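PDB 5F7U: cycloalternan-forming enzyme, which is a multidomain protein of glycoside hydrolase family 31, built around a TIM barrel, with glycans and magnesium ions bound. Local coordinates for residues Ala371-Arg376 with Phe660-Ser665; Val398-Ser403 with Val454-Pro459; Asp602-Phe607 with Gly634-Tyr639. The protein carries 1 engineered substitution. All coordinates share one frame; numbering follows the deposited sequence.

All three contacts sit at the C-terminal ends of the strands of one eight-stranded TIM barrel, around the same bound glycan. Contact 1 joins the loops after the first and last strands, contact 2 the neighbouring second and third strands, and contact 3 the loops after the sixth and seventh. Contact 1 touches both others: Asn372 O is 2.8 Å from Gln401 NE2 of contact 2, and Glu663 N is 2.8 Å from Phe635 O of contact 3. Its centre lies about 11 Å from that of contact 2 and about 14 Å from that of contact 3. Contacts 2 and 3 do not touch; their nearest atoms are about 6 Å apart. All three reach the glucose of chain F.

Contact 1: Ala371-Arg376 with Phe660-Ser665; sequences ANEWDR and FHSEKS. With MG (magnesium ion), chain J; GLC (alpha-D-glucopyranose), chain F; GLC (alpha-D-glucopyranose), chain B; GLC (alpha-D-glucopyranose), chain C.
The side chain of Asn372 lies against the backbone of Glu663 to Ser665, with Asn372 CB 3.2 Å from Glu663 O and its OD1 close to CA and CB of Ser665. Asn372 ND2 donates to O5 of the chain B glucose (3.1 Å) and also bonds Glu400 OE1. The main chain adds one bond, Asn372 N to Ser662 O (3.0 Å, 161°). Ala371 CB packs on Ser662 OG. One water fills the middle, with bonds to Glu373 N, Glu373 OE1, Ser662 OG and Lys664 O. Glu373 OE2 goes on to Ser670. His661 NE2 donates to O4 of the chain F glucose (2.9 Å). Glu663 OE2 takes a bond from O6 of the chain C glucose; its OE1 bonds Thr636 and is salt-bridged to Lys664. At the far end the magnesium ion is held by Glu373 O (2.2 Å), Asp375 OD1, three waters and Asp379. The central water thus joins both loops directly, while a magnesium-bound water donates to Ser665 O and ties it to the metal held by Glu373 and Asp375. Water and metal together probably fix the two loops relative to each other beside the sugars.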
loop_
_atom_site.group_PDB
_atom_site.type_symbol
_atom_site.label_atom_id
_atom_site.label_comp_id
_atom_site.label_asym_id
_atom_site.label_seq_id
_atom_site.Cartn_x
_atom_site.Cartn_y
_atom_site.Cartn_z
ATOM N N ALA A 371 -2.492 -13.242 -17.692
ATOM C CA ALA A 371 -3.802 -13.261 -18.374
ATOM C C ALA A 371 -4.456 -14.583 -18.079
ATOM O O ALA A 371 -3.867 -15.645 -18.339
ATOM C CB ALA A 371 -3.663 -13.070 -19.889
ATOM N N ASN A 372 -5.683 -14.539 -17.559
ATOM C CA ASN A 372 -6.367 -15.785 -17.253
ATOM C C ASN A 372 -6.533 -16.667 -18.492
ATOM O O ASN A 372 -6.558 -17.897 -18.371
ATOM C CB ASN A 372 -7.723 -15.532 -16.588
ATOM C CG ASN A 372 -8.336 -16.799 -16.040
ATOM O OD1 ASN A 372 -9.232 -17.392 -16.672
ATOM N ND2 ASN A 372 -7.843 -17.249 -14.884
ATOM N N GLU A 373 -6.641 -16.050 -19.671
ATOM C CA GLU A 373 -6.821 -16.805 -20.924
ATOM C C GLU A 373 -5.634 -17.680 -21.377
ATOM O O GLU A 373 -5.801 -18.534 -22.261
ATOM C CB GLU A 373 -7.267 -15.885 -22.064
ATOM C CG GLU A 373 -6.208 -14.900 -22.546
ATOM C CD GLU A 373 -6.798 -13.837 -23.461
ATOM O OE1 GLU A 373 -7.565 -12.964 -22.979
ATOM O OE2 GLU A 373 -6.478 -13.871 -24.680
ATOM N N TRP A 374 -4.453 -17.440 -20.802
ATOM C CA TRP A 374 -3.278 -18.254 -21.116
ATOM C C TRP A 374 -3.455 -19.620 -20.466
ATOM O O TRP A 374 -3.408 -19.751 -19.230
ATOM C CB TRP A 374 -2.008 -17.573 -20.612
ATOM C CG TRP A 374 -1.722 -16.265 -21.287
ATOM C CD1 TRP A 374 -2.249 -15.797 -22.477
ATOM C CD2 TRP A 374 -0.822 -15.260 -20.824
ATOM N NE1 TRP A 374 -1.729 -14.544 -22.759
ATOM C CE2 TRP A 374 -0.840 -14.205 -21.775
ATOM C CE3 TRP A 374 0.003 -15.142 -19.688
ATOM C CZ2 TRP A 374 -0.088 -13.032 -21.610
ATOM C CZ3 TRP A 374 0.774 -13.970 -19.541
ATOM C CH2 TRP A 374 0.716 -12.946 -20.494
ATOM N N ASP A 375 -3.708 -20.631 -21.293
ATOM C CA ASP A 375 -4.092 -21.937 -20.760
ATOM C C ASP A 375 -3.421 -23.105 -21.451
ATOM O O ASP A 375 -3.863 -24.249 -21.302
ATOM C CB ASP A 375 -5.628 -22.117 -20.808
ATOM C CG ASP A 375 -6.160 -22.312 -22.235
ATOM O OD1 ASP A 375 -5.616 -21.707 -23.195
ATOM O OD2 ASP A 375 -7.157 -23.058 -22.389
ATOM N N ARG A 376 -2.371 -22.822 -22.214
ATOM C CA ARG A 376 -1.645 -23.872 -22.928
ATOM C C ARG A 376 -0.253 -23.386 -23.274
ATOM O O ARG A 376 0.019 -22.188 -23.247
ATOM C CB ARG A 376 -2.409 -24.306 -24.195
ATOM C CG ARG A 376 -2.678 -23.178 -25.195
ATOM C CD ARG A 376 -3.807 -23.586 -26.149
ATOM N NE ARG A 376 -5.114 -23.397 -25.510
ATOM C CZ ARG A 376 -6.238 -24.030 -25.848
ATOM N NH1 ARG A 376 -6.253 -24.946 -26.815
ATOM N NH2 ARG A 376 -7.361 -23.765 -25.191
ATOM N N PHE A 660 0.216 -6.338 -15.353
ATOM C CA PHE A 660 -1.059 -6.382 -16.123
ATOM C C PHE A 660 -1.698 -7.746 -16.006
ATOM O O PHE A 660 -1.002 -8.756 -15.798
ATOM C CB PHE A 660 -0.926 -5.898 -17.606
ATOM C CG PHE A 660 -0.100 -6.800 -18.508
ATOM C CD1 PHE A 660 -0.633 -8.001 -19.019
ATOM C CD2 PHE A 660 1.203 -6.424 -18.901
ATOM C CE1 PHE A 660 0.120 -8.815 -19.870
ATOM C CE2 PHE A 660 1.967 -7.243 -19.746
ATOM C CZ PHE A 660 1.416 -8.435 -20.243
ATOM N N HIS A 661 -3.022 -7.778 -16.149
ATOM C CA HIS A 661 -3.792 -8.998 -15.896
ATOM C C HIS A 661 -5.169 -8.861 -16.549
ATOM O O HIS A 661 -5.640 -7.732 -16.832
ATOM C CB HIS A 661 -3.906 -9.232 -14.364
ATOM C CG HIS A 661 -4.646 -10.479 -13.986
ATOM N ND1 HIS A 661 -4.382 -11.709 -14.557
ATOM C CD2 HIS A 661 -5.666 -10.677 -13.113
ATOM C CE1 HIS A 661 -5.207 -12.614 -14.045
ATOM N NE2 HIS A 661 -5.990 -12.017 -13.159
ATOM N N SER A 662 -5.802 -10.005 -16.816
ATOM C CA SER A 662 -7.141 -10.010 -17.378
ATOM C C SER A 662 -7.945 -11.191 -16.862
ATOM O O SER A 662 -7.409 -12.276 -16.651
ATOM C CB SER A 662 -7.117 -9.996 -18.915
ATOM O OG SER A 662 -6.319 -11.066 -19.409
ATOM N N GLU A 663 -9.248 -10.971 -16.723
ATOM C CA GLU A 663 -10.156 -11.952 -16.133
ATOM C C GLU A 663 -10.590 -13.122 -17.034
ATOM O O GLU A 663 -10.669 -14.278 -16.585
ATOM C CB GLU A 663 -11.411 -11.214 -15.680
ATOM C CG GLU A 663 -12.408 -12.129 -14.992
ATOM C CD GLU A 663 -13.709 -11.440 -14.669
ATOM O OE1 GLU A 663 -14.394 -10.939 -15.603
ATOM O OE2 GLU A 663 -14.037 -11.417 -13.469
ATOM N N LYS A 664 -10.943 -12.829 -18.283
ATOM C CA LYS A 664 -11.714 -13.803 -19.086
ATOM C C LYS A 664 -10.900 -15.034 -19.467
ATOM O O LYS A 664 -9.709 -14.940 -19.773
ATOM C CB LYS A 664 -12.338 -13.143 -20.323
ATOM C CG LYS A 664 -13.353 -12.025 -20.027
ATOM C CD LYS A 664 -14.544 -12.520 -19.216
ATOM C CE LYS A 664 -15.630 -11.455 -19.133
ATOM N NZ LYS A 664 -16.130 -11.279 -17.736
ATOM N N SER A 665 -11.547 -16.193 -19.426
ATOM C CA SER A 665 -10.821 -17.461 -19.579
ATOM C C SER A 665 -10.624 -17.900 -21.028
ATOM O O SER A 665 -9.646 -18.580 -21.325
ATOM C CB SER A 665 -11.501 -18.573 -18.779
ATOM O OG SER A 665 -12.820 -18.792 -19.284
HETATM MG MG MG J . -5.943 -19.736 -24.097
HETATM C C1 GLC F . -9.815 -14.354 -8.645
HETATM C C2 GLC F . -8.651 -13.347 -8.767
HETATM C C3 GLC F . -8.315 -12.986 -10.228
HETATM C C4 GLC F . -8.099 -14.263 -11.058
HETATM C C5 GLC F . -9.189 -15.308 -10.778
HETATM C C6 GLC F . -8.933 -16.647 -11.450
HETATM O O2 GLC F . -8.876 -12.217 -7.918
HETATM O O3 GLC F . -7.128 -12.176 -10.311
HETATM O O4 GLC F . -8.091 -13.943 -12.461
HETATM O O5 GLC F . -9.429 -15.536 -9.375
HETATM O O6 GLC F . -10.125 -17.429 -11.244
HETATM C C1 GLC B . -10.517 -18.104 -12.465
HETATM C C2 GLC B . -11.843 -18.846 -12.248
HETATM C C3 GLC B . -11.639 -20.130 -11.436
HETATM C C4 GLC B . -10.535 -20.999 -12.040
HETATM C C5 GLC B . -9.257 -20.153 -12.135
HETATM C C6 GLC B . -8.034 -20.902 -12.649
HETATM O O2 GLC B . -12.759 -18.010 -11.537
HETATM O O3 GLC B . -12.862 -20.872 -11.367
HETATM O O4 GLC B . -10.335 -22.148 -11.208
HETATM O O5 GLC B . -9.507 -19.000 -12.965
HETATM O O6 GLC B . -8.222 -21.196 -14.037
HETATM C C1 GLC C . -15.241 -14.539 -8.585
HETATM C C2 GLC C . -14.322 -14.857 -7.399
HETATM C C3 GLC C . -12.977 -14.127 -7.514
HETATM C C4 GLC C . -12.267 -14.491 -8.825
HETATM C C5 GLC C . -13.246 -14.176 -9.980
HETATM C C6 GLC C . -12.723 -14.579 -11.351
HETATM O O1 GLC C . -15.716 -13.188 -8.497
HETATM O O2 GLC C . -14.973 -14.470 -6.188
HETATM O O3 GLC C . -12.175 -14.433 -6.375
HETATM O O4 GLC C . -11.061 -13.716 -9.018
HETATM O O5 GLC C . -14.565 -14.749 -9.840
HETATM O O6 GLC C . -12.367 -13.342 -11.963
HETATM O O HOH W 1 -7.634 -13.115 -20.217
HETATM O O HOH W 2 -8.173 -19.850 -23.450
HETATM O O HOH W 3 -5.748 -17.748 -25.289
HETATM O O HOH W 4 -6.014 -20.656 -26.081
#

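Contact 2: Val398-Ser403 with Val454-Pro459; sequences VLEQWS and VLWQVP. With GLC (alpha-D-glucopyranose), chain F; GLC (alpha-D-glucopyranose), chain B.
Residues 398-399 and 454-457 run side by side as parallel strands, with Val398 opposite Val454 and Leu399 opposite Leu455. Leu399 makes both backbone bonds. Leu399 N donates to Val454 O (3.0 Å, 174°), and Leu399 O accepts from Trp456 N (3.0 Å). Strand 396-399 ends at Leu399, and an inverse gamma turn centred on Gln401 follows. Val398 and Val454 share one face of the sheet and meet through their CG2 atoms. Leu399 and Leu455 share the other, where Leu399 CB packs on Leu455 CD2. These are the second and third strands of the TIM barrel of glycoside hydrolase family 31. Trp368 of the first strand touches both valines, and Lys535 of the fourth touches Val398, consistent with a face turned to the barrel interior. Trp402 folds back over the leucine face. Its indole lies between Ser403 CB on one face and Leu455 CD1 on the opposite one. The latter is a CH-pi contact, 3.8 Å from Leu455 CD1 to the centroid of the six-membered ring of Trp402. Trp402 CG sits between the backbone N and the carbonyl carbon (chi1 72°), which turns the ring toward residues 454-457. Trp402 NE1 then reaches Trp456 O in the ring plane and on a carbonyl lone pair (3.1 Å, 174°). Gln457 NE2 donates to Trp456 O as well (2.9 Å), so two side chains grip it; Gln457 OE1 bonds Tyr570. On the pocket side, Glu400 OE2 lies 3.3 Å from Trp456 CD1 and is salt-bridged to Lys535. Glu400 OE1 accepts from O4 of the chain F glucose (2.7 Å). The Trp456 indole presents one face to C5 of the chain B glucose, offset toward the ring's rim.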
loop_
_atom_site.group_PDB
_atom_site.type_symbol
_atom_site.label_atom_id
_atom_site.label_comp_id
_atom_site.label_asym_id
_atom_site.label_seq_id
_atom_site.Cartn_x
_atom_site.Cartn_y
_atom_site.Cartn_z
ATOM N N VAL A 398 2.759 -14.933 -14.856
ATOM C CA VAL A 398 1.792 -15.630 -14.010
ATOM C C VAL A 398 0.997 -16.592 -14.876
ATOM O O VAL A 398 0.590 -16.219 -15.977
ATOM C CB VAL A 398 0.800 -14.652 -13.323
ATOM C CG1 VAL A 398 -0.178 -15.417 -12.414
ATOM C CG2 VAL A 398 1.541 -13.565 -12.528
ATOM N N LEU A 399 0.787 -17.818 -14.383
ATOM C CA LEU A 399 -0.189 -18.724 -14.997
ATOM C C LEU A 399 -1.305 -19.013 -14.021
ATOM O O LEU A 399 -1.049 -19.433 -12.895
ATOM C CB LEU A 399 0.449 -20.051 -15.443
ATOM C CG LEU A 399 1.227 -20.015 -16.756
ATOM C CD1 LEU A 399 1.772 -21.414 -16.979
ATOM C CD2 LEU A 399 0.304 -19.619 -17.906
ATOM N N GLU A 400 -2.538 -18.810 -14.474
ATOM C CA GLU A 400 -3.709 -19.124 -13.684
ATOM C C GLU A 400 -4.382 -20.381 -14.167
ATOM O O GLU A 400 -4.634 -21.300 -13.365
ATOM C CB GLU A 400 -4.698 -17.957 -13.686
ATOM C CG GLU A 400 -4.131 -16.716 -13.022
ATOM C CD GLU A 400 -5.180 -15.690 -12.670
ATOM O OE1 GLU A 400 -6.224 -15.610 -13.371
ATOM O OE2 GLU A 400 -4.953 -14.956 -11.679
ATOM N N GLN A 401 -4.654 -20.433 -15.469
ATOM C CA GLN A 401 -5.406 -21.525 -16.066
ATOM C C GLN A 401 -4.444 -22.656 -16.488
ATOM O O GLN A 401 -4.350 -23.042 -17.665
ATOM C CB GLN A 401 -6.251 -20.982 -17.220
ATOM C CG GLN A 401 -7.440 -21.862 -17.542
ATOM C CD GLN A 401 -8.338 -21.359 -18.651
ATOM O OE1 GLN A 401 -9.180 -22.123 -19.107
ATOM N NE2 GLN A 401 -8.155 -20.123 -19.117
ATOM N N TRP A 402 -3.743 -23.190 -15.488
ATOM C CA TRP A 402 -2.638 -24.121 -15.717
ATOM C C TRP A 402 -2.959 -25.554 -15.313
ATOM O O TRP A 402 -2.329 -26.494 -15.801
ATOM C CB TRP A 402 -1.370 -23.644 -14.970
ATOM C CG TRP A 402 -1.437 -23.803 -13.454
ATOM C CD1 TRP A 402 -1.881 -22.866 -12.548
ATOM C CD2 TRP A 402 -1.016 -24.944 -12.682
ATOM N NE1 TRP A 402 -1.775 -23.363 -11.266
ATOM C CE2 TRP A 402 -1.262 -24.638 -11.322
ATOM C CE3 TRP A 402 -0.466 -26.210 -13.011
ATOM C CZ2 TRP A 402 -0.965 -25.535 -10.282
ATOM C CZ3 TRP A 402 -0.178 -27.108 -11.974
ATOM C CH2 TRP A 402 -0.427 -26.759 -10.620
ATOM N N SER A 403 -3.897 -25.719 -14.385
ATOM C CA SER A 403 -4.060 -26.999 -13.718
ATOM C C SER A 403 -5.241 -27.809 -14.244
ATOM O O SER A 403 -5.985 -27.363 -15.116
ATOM C CB SER A 403 -4.185 -26.792 -12.191
ATOM O OG SER A 403 -5.507 -26.430 -11.841
ATOM N N VAL A 454 5.046 -17.701 -11.645
ATOM C CA VAL A 454 4.284 -18.141 -10.467
ATOM C C VAL A 454 2.987 -18.840 -10.902
ATOM O O VAL A 454 2.447 -18.539 -11.978
ATOM C CB VAL A 454 4.001 -16.987 -9.443
ATOM C CG1 VAL A 454 5.307 -16.315 -9.020
ATOM C CG2 VAL A 454 3.032 -15.966 -9.995
ATOM N N LEU A 455 2.525 -19.798 -10.098
ATOM C CA LEU A 455 1.288 -20.535 -10.404
ATOM C C LEU A 455 0.177 -20.207 -9.409
ATOM O O LEU A 455 0.402 -20.112 -8.212
ATOM C CB LEU A 455 1.560 -22.056 -10.380
ATOM C CG LEU A 455 2.609 -22.585 -11.362
ATOM C CD1 LEU A 455 2.631 -24.113 -11.267
ATOM C CD2 LEU A 455 2.303 -22.148 -12.794
ATOM N N TRP A 456 -1.037 -20.096 -9.925
ATOM C CA TRP A 456 -2.227 -19.739 -9.135
ATOM C C TRP A 456 -2.611 -20.888 -8.202
ATOM O O TRP A 456 -2.562 -22.074 -8.602
ATOM C CB TRP A 456 -3.348 -19.465 -10.124
ATOM C CG TRP A 456 -4.661 -18.887 -9.636
ATOM C CD1 TRP A 456 -4.997 -17.551 -9.565
ATOM C CD2 TRP A 456 -5.836 -19.621 -9.245
ATOM N NE1 TRP A 456 -6.310 -17.422 -9.146
ATOM C CE2 TRP A 456 -6.848 -18.670 -8.949
ATOM C CE3 TRP A 456 -6.137 -20.986 -9.122
ATOM C CZ2 TRP A 456 -8.135 -19.048 -8.528
ATOM C CZ3 TRP A 456 -7.433 -21.362 -8.684
ATOM C CH2 TRP A 456 -8.406 -20.389 -8.397
ATOM N N GLN A 457 -2.996 -20.523 -6.979
ATOM C CA GLN A 457 -3.416 -21.480 -5.944
ATOM C C GLN A 457 -4.598 -20.934 -5.133
ATOM O O GLN A 457 -4.844 -19.720 -5.119
ATOM C CB GLN A 457 -2.259 -21.743 -4.962
ATOM C CG GLN A 457 -1.065 -22.454 -5.563
ATOM C CD GLN A 457 -1.319 -23.939 -5.735
ATOM O OE1 GLN A 457 -1.144 -24.708 -4.798
ATOM N NE2 GLN A 457 -1.756 -24.341 -6.916
ATOM N N VAL A 458 -5.288 -21.852 -4.464
ATOM C CA VAL A 458 -6.334 -21.559 -3.466
ATOM C C VAL A 458 -6.074 -22.386 -2.192
ATOM O O VAL A 458 -5.357 -23.396 -2.251
ATOM C CB VAL A 458 -7.770 -21.819 -3.991
ATOM C CG1 VAL A 458 -8.181 -20.736 -4.971
ATOM C CG2 VAL A 458 -7.887 -23.189 -4.650
ATOM N N PRO A 459 -6.671 -21.981 -1.052
ATOM C CA PRO A 459 -6.429 -22.682 0.224
ATOM C C PRO A 459 -7.457 -23.788 0.502
ATOM O O PRO A 459 -7.522 -24.313 1.611
ATOM C CB PRO A 459 -6.586 -21.548 1.249
ATOM C CG PRO A 459 -7.639 -20.652 0.634
ATOM C CD PRO A 459 -7.366 -20.683 -0.849
HETATM C C1 GLC F . -9.815 -14.354 -8.645
HETATM C C2 GLC F . -8.651 -13.347 -8.767
HETATM C C3 GLC F . -8.315 -12.986 -10.228
HETATM C C4 GLC F . -8.099 -14.263 -11.058
HETATM C C5 GLC F . -9.189 -15.308 -10.778
HETATM C C6 GLC F . -8.933 -16.647 -11.450
HETATM O O2 GLC F . -8.876 -12.217 -7.918
HETATM O O3 GLC F . -7.128 -12.176 -10.311
HETATM O O4 GLC F . -8.091 -13.943 -12.461
HETATM O O5 GLC F . -9.429 -15.536 -9.375
HETATM O O6 GLC F . -10.125 -17.429 -11.244
HETATM C C1 GLC B . -10.517 -18.104 -12.465
HETATM C C2 GLC B . -11.843 -18.846 -12.248
HETATM C C3 GLC B . -11.639 -20.130 -11.436
HETATM C C4 GLC B . -10.535 -20.999 -12.040
HETATM C C5 GLC B . -9.257 -20.153 -12.135
HETATM C C6 GLC B . -8.034 -20.902 -12.649
HETATM O O2 GLC B . -12.759 -18.010 -11.537
HETATM O O3 GLC B . -12.862 -20.872 -11.367
HETATM O O4 GLC B . -10.335 -22.148 -11.208
HETATM O O5 GLC B . -9.507 -19.000 -12.965
HETATM O O6 GLC B . -8.222 -21.196 -14.037
#

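Contact 3: Asp602-Phe607 with Gly634-Tyr639; sequences DQTSTF and GFTGDY. With GLC (alpha-D-glucopyranose), chain F; GLC (alpha-D-glucopyranose), chain C.
This is a loop-to-loop contact at the glycan pocket of the TIM barrel. It joins the loop between strand 597-599 and helix 607-622 to the loop between strand 628-631 and helix 642-653. The backbones are bridged once, at Thr604 and Thr636. Phe635 N donates to Gln603 O (3.2 Å, 146°), and Ser605 N donates to Thr636 O (2.9 Å). Thr604 CA also makes a CH...O contact with Thr636 O. A water accepts from both Gln603 N and Phe635 N, so the Phe635 amide is shared between a carbonyl and a water. Gly634 has a positive phi and no side chain, and its CA packs directly against the carbonyl oxygens of Gln603 and Thr604. Further out, Ser605 CB lies against Asp638 O, and a second water donates to Ser605 O and Asp638 O. Ser605 OG is 3.1 Å from Gly634 O and is hydrogen-bonded to Ala633 and Arg673. At the sugar end, Asp602 meets the Phe635 ring. Its CB packs on CE1, and Asp602 OD1 is 3.3 Å from Phe635 CZ, with carboxylate and ring planes only 13° apart. With Asp602 CG beside its backbone N (chi1 -63°), OD1 accepts from O2 of the chain F glucose, while Asp602 OD2 is 3.1 Å from O4 of the chain C glucose. Phe635 CE2 approaches C3 of the chain F glucose (3.7 Å), and CZ approaches O6 of the chain C glucose. Gln603 O lies in the ring plane at the edge, 3.4 Å from Phe635 CD1, probably a weak attraction. The backbone bonds and the Asp602-Phe635 packing thus set an acceptor carboxylate and an apolar ring side by side against the sugars.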
loop_
_atom_site.group_PDB
_atom_site.type_symbol
_atom_site.label_atom_id
_atom_site.label_comp_id
_atom_site.label_asym_id
_atom_site.label_seq_id
_atom_site.Cartn_x
_atom_site.Cartn_y
_atom_site.Cartn_z
ATOM N N ASP A 602 -10.115 -7.398 -7.691
ATOM C CA ASP A 602 -10.879 -7.531 -8.937
ATOM C C ASP A 602 -11.612 -6.239 -9.202
ATOM O O ASP A 602 -12.583 -5.928 -8.501
ATOM C CB ASP A 602 -11.905 -8.667 -8.810
ATOM C CG ASP A 602 -11.260 -10.042 -8.593
ATOM O OD1 ASP A 602 -10.082 -10.239 -8.929
ATOM O OD2 ASP A 602 -11.949 -10.944 -8.065
ATOM N N GLN A 603 -11.143 -5.502 -10.206
ATOM C CA GLN A 603 -11.682 -4.176 -10.529
ATOM C C GLN A 603 -11.962 -4.022 -12.024
ATOM O O GLN A 603 -11.424 -4.747 -12.864
ATOM C CB GLN A 603 -10.746 -3.062 -10.025
ATOM C CG GLN A 603 -10.435 -3.177 -8.533
ATOM C CD GLN A 603 -9.569 -2.046 -8.037
ATOM O OE1 GLN A 603 -8.356 -2.208 -7.913
ATOM N NE2 GLN A 603 -10.169 -0.870 -7.829
ATOM N N THR A 604 -12.805 -3.066 -12.366
ATOM C CA THR A 604 -13.156 -2.852 -13.778
ATOM C C THR A 604 -12.232 -1.851 -14.467
ATOM O O THR A 604 -11.544 -1.053 -13.820
ATOM C CB THR A 604 -14.603 -2.373 -13.955
ATOM O OG1 THR A 604 -14.809 -1.221 -13.139
ATOM C CG2 THR A 604 -15.606 -3.447 -13.559
ATOM N N SER A 605 -12.235 -1.893 -15.794
ATOM C CA SER A 605 -11.396 -0.996 -16.607
ATOM C C SER A 605 -12.051 0.373 -16.757
ATOM O O SER A 605 -12.497 0.766 -17.851
ATOM C CB SER A 605 -11.093 -1.638 -17.964
ATOM O OG SER A 605 -10.265 -2.781 -17.759
ATOM N N THR A 606 -12.080 1.112 -15.656
ATOM C CA THR A 606 -12.615 2.479 -15.671
ATOM C C THR A 606 -11.716 3.416 -14.863
ATOM O O THR A 606 -10.922 2.959 -14.037
ATOM C CB THR A 606 -14.028 2.579 -15.055
ATOM O OG1 THR A 606 -13.940 2.285 -13.660
ATOM C CG2 THR A 606 -15.009 1.620 -15.714
ATOM N N PHE A 607 -11.887 4.724 -15.089
ATOM C CA PHE A 607 -11.169 5.720 -14.290
ATOM C C PHE A 607 -11.628 5.714 -12.832
ATOM O O PHE A 607 -10.815 5.892 -11.930
ATOM C CB PHE A 607 -11.281 7.109 -14.920
ATOM C CG PHE A 607 -10.239 7.374 -15.963
ATOM C CD1 PHE A 607 -8.958 7.764 -15.586
ATOM C CD2 PHE A 607 -10.520 7.216 -17.327
ATOM C CE1 PHE A 607 -7.979 8.015 -16.542
ATOM C CE2 PHE A 607 -9.537 7.470 -18.296
ATOM C CZ PHE A 607 -8.268 7.864 -17.887
ATOM N N GLY A 634 -7.354 -2.146 -15.000
ATOM C CA GLY A 634 -8.497 -3.032 -14.650
ATOM C C GLY A 634 -8.420 -4.352 -15.394
ATOM O O GLY A 634 -7.905 -4.403 -16.514
ATOM N N PHE A 635 -8.928 -5.429 -14.790
ATOM C CA PHE A 635 -8.767 -6.751 -15.419
ATOM C C PHE A 635 -10.032 -7.242 -16.131
ATOM O O PHE A 635 -10.002 -8.247 -16.843
ATOM C CB PHE A 635 -8.188 -7.787 -14.439
ATOM C CG PHE A 635 -9.216 -8.577 -13.632
ATOM C CD1 PHE A 635 -10.357 -7.977 -13.052
ATOM C CD2 PHE A 635 -8.994 -9.939 -13.398
ATOM C CE1 PHE A 635 -11.268 -8.754 -12.315
ATOM C CE2 PHE A 635 -9.891 -10.706 -12.635
ATOM C CZ PHE A 635 -11.029 -10.112 -12.103
ATOM N N THR A 636 -11.133 -6.523 -15.937
ATOM C CA THR A 636 -12.423 -6.936 -16.503
ATOM C C THR A 636 -13.284 -5.723 -16.856
ATOM O O THR A 636 -12.889 -4.595 -16.618
ATOM C CB THR A 636 -13.170 -7.905 -15.547
ATOM O OG1 THR A 636 -14.207 -8.582 -16.283
ATOM C CG2 THR A 636 -13.734 -7.198 -14.323
ATOM N N GLY A 637 -14.458 -5.986 -17.432
ATOM C CA GLY A 637 -15.314 -4.946 -17.961
ATOM C C GLY A 637 -14.943 -4.733 -19.404
ATOM O O GLY A 637 -14.078 -5.444 -19.946
ATOM N N ASP A 638 -15.555 -3.735 -20.022
ATOM C CA ASP A 638 -15.223 -3.389 -21.401
ATOM C C ASP A 638 -13.743 -3.010 -21.470
ATOM O O ASP A 638 -13.180 -2.466 -20.497
ATOM C CB ASP A 638 -16.112 -2.249 -21.900
ATOM C CG ASP A 638 -17.576 -2.677 -22.098
ATOM O OD1 ASP A 638 -17.857 -3.879 -22.323
ATOM O OD2 ASP A 638 -18.445 -1.786 -22.051
ATOM N N TYR A 639 -13.116 -3.327 -22.600
ATOM C CA TYR A 639 -11.671 -3.165 -22.734
ATOM C C TYR A 639 -11.316 -1.699 -22.490
ATOM O O TYR A 639 -12.054 -0.804 -22.936
ATOM C CB TYR A 639 -11.202 -3.623 -24.128
ATOM C CG TYR A 639 -9.722 -3.873 -24.118
ATOM C CD1 TYR A 639 -9.218 -5.098 -23.667
ATOM C CD2 TYR A 639 -8.826 -2.869 -24.472
ATOM C CE1 TYR A 639 -7.853 -5.319 -23.592
ATOM C CE2 TYR A 639 -7.446 -3.084 -24.407
ATOM C CZ TYR A 639 -6.974 -4.311 -23.971
ATOM O OH TYR A 639 -5.615 -4.525 -23.887
HETATM C C1 GLC F . -9.815 -14.354 -8.645
HETATM C C2 GLC F . -8.651 -13.347 -8.767
HETATM C C3 GLC F . -8.315 -12.986 -10.228
HETATM C C4 GLC F . -8.099 -14.263 -11.058
HETATM C C5 GLC F . -9.189 -15.308 -10.778
HETATM C C6 GLC F . -8.933 -16.647 -11.450
HETATM O O2 GLC F . -8.876 -12.217 -7.918
HETATM O O3 GLC F . -7.128 -12.176 -10.311
HETATM O O4 GLC F . -8.091 -13.943 -12.461
HETATM O O5 GLC F . -9.429 -15.536 -9.375
HETATM O O6 GLC F . -10.125 -17.429 -11.244
HETATM C C1 GLC C . -15.241 -14.539 -8.585
HETATM C C2 GLC C . -14.322 -14.857 -7.399
HETATM C C3 GLC C . -12.977 -14.127 -7.514
HETATM C C4 GLC C . -12.267 -14.491 -8.825
HETATM C C5 GLC C . -13.246 -14.176 -9.980
HETATM C C6 GLC C . -12.723 -14.579 -11.351
HETATM O O1 GLC C . -15.716 -13.188 -8.497
HETATM O O2 GLC C . -14.973 -14.470 -6.188
HETATM O O3 GLC C . -12.175 -14.433 -6.375
HETATM O O4 GLC C . -11.061 -13.716 -9.018
HETATM O O5 GLC C . -14.565 -14.749 -9.840
HETATM O O6 GLC C . -12.367 -13.342 -11.963
HETATM O O HOH W 5 -8.686 -5.527 -11.815
HETATM O O HOH W 6 -14.663 -0.812 -18.735
#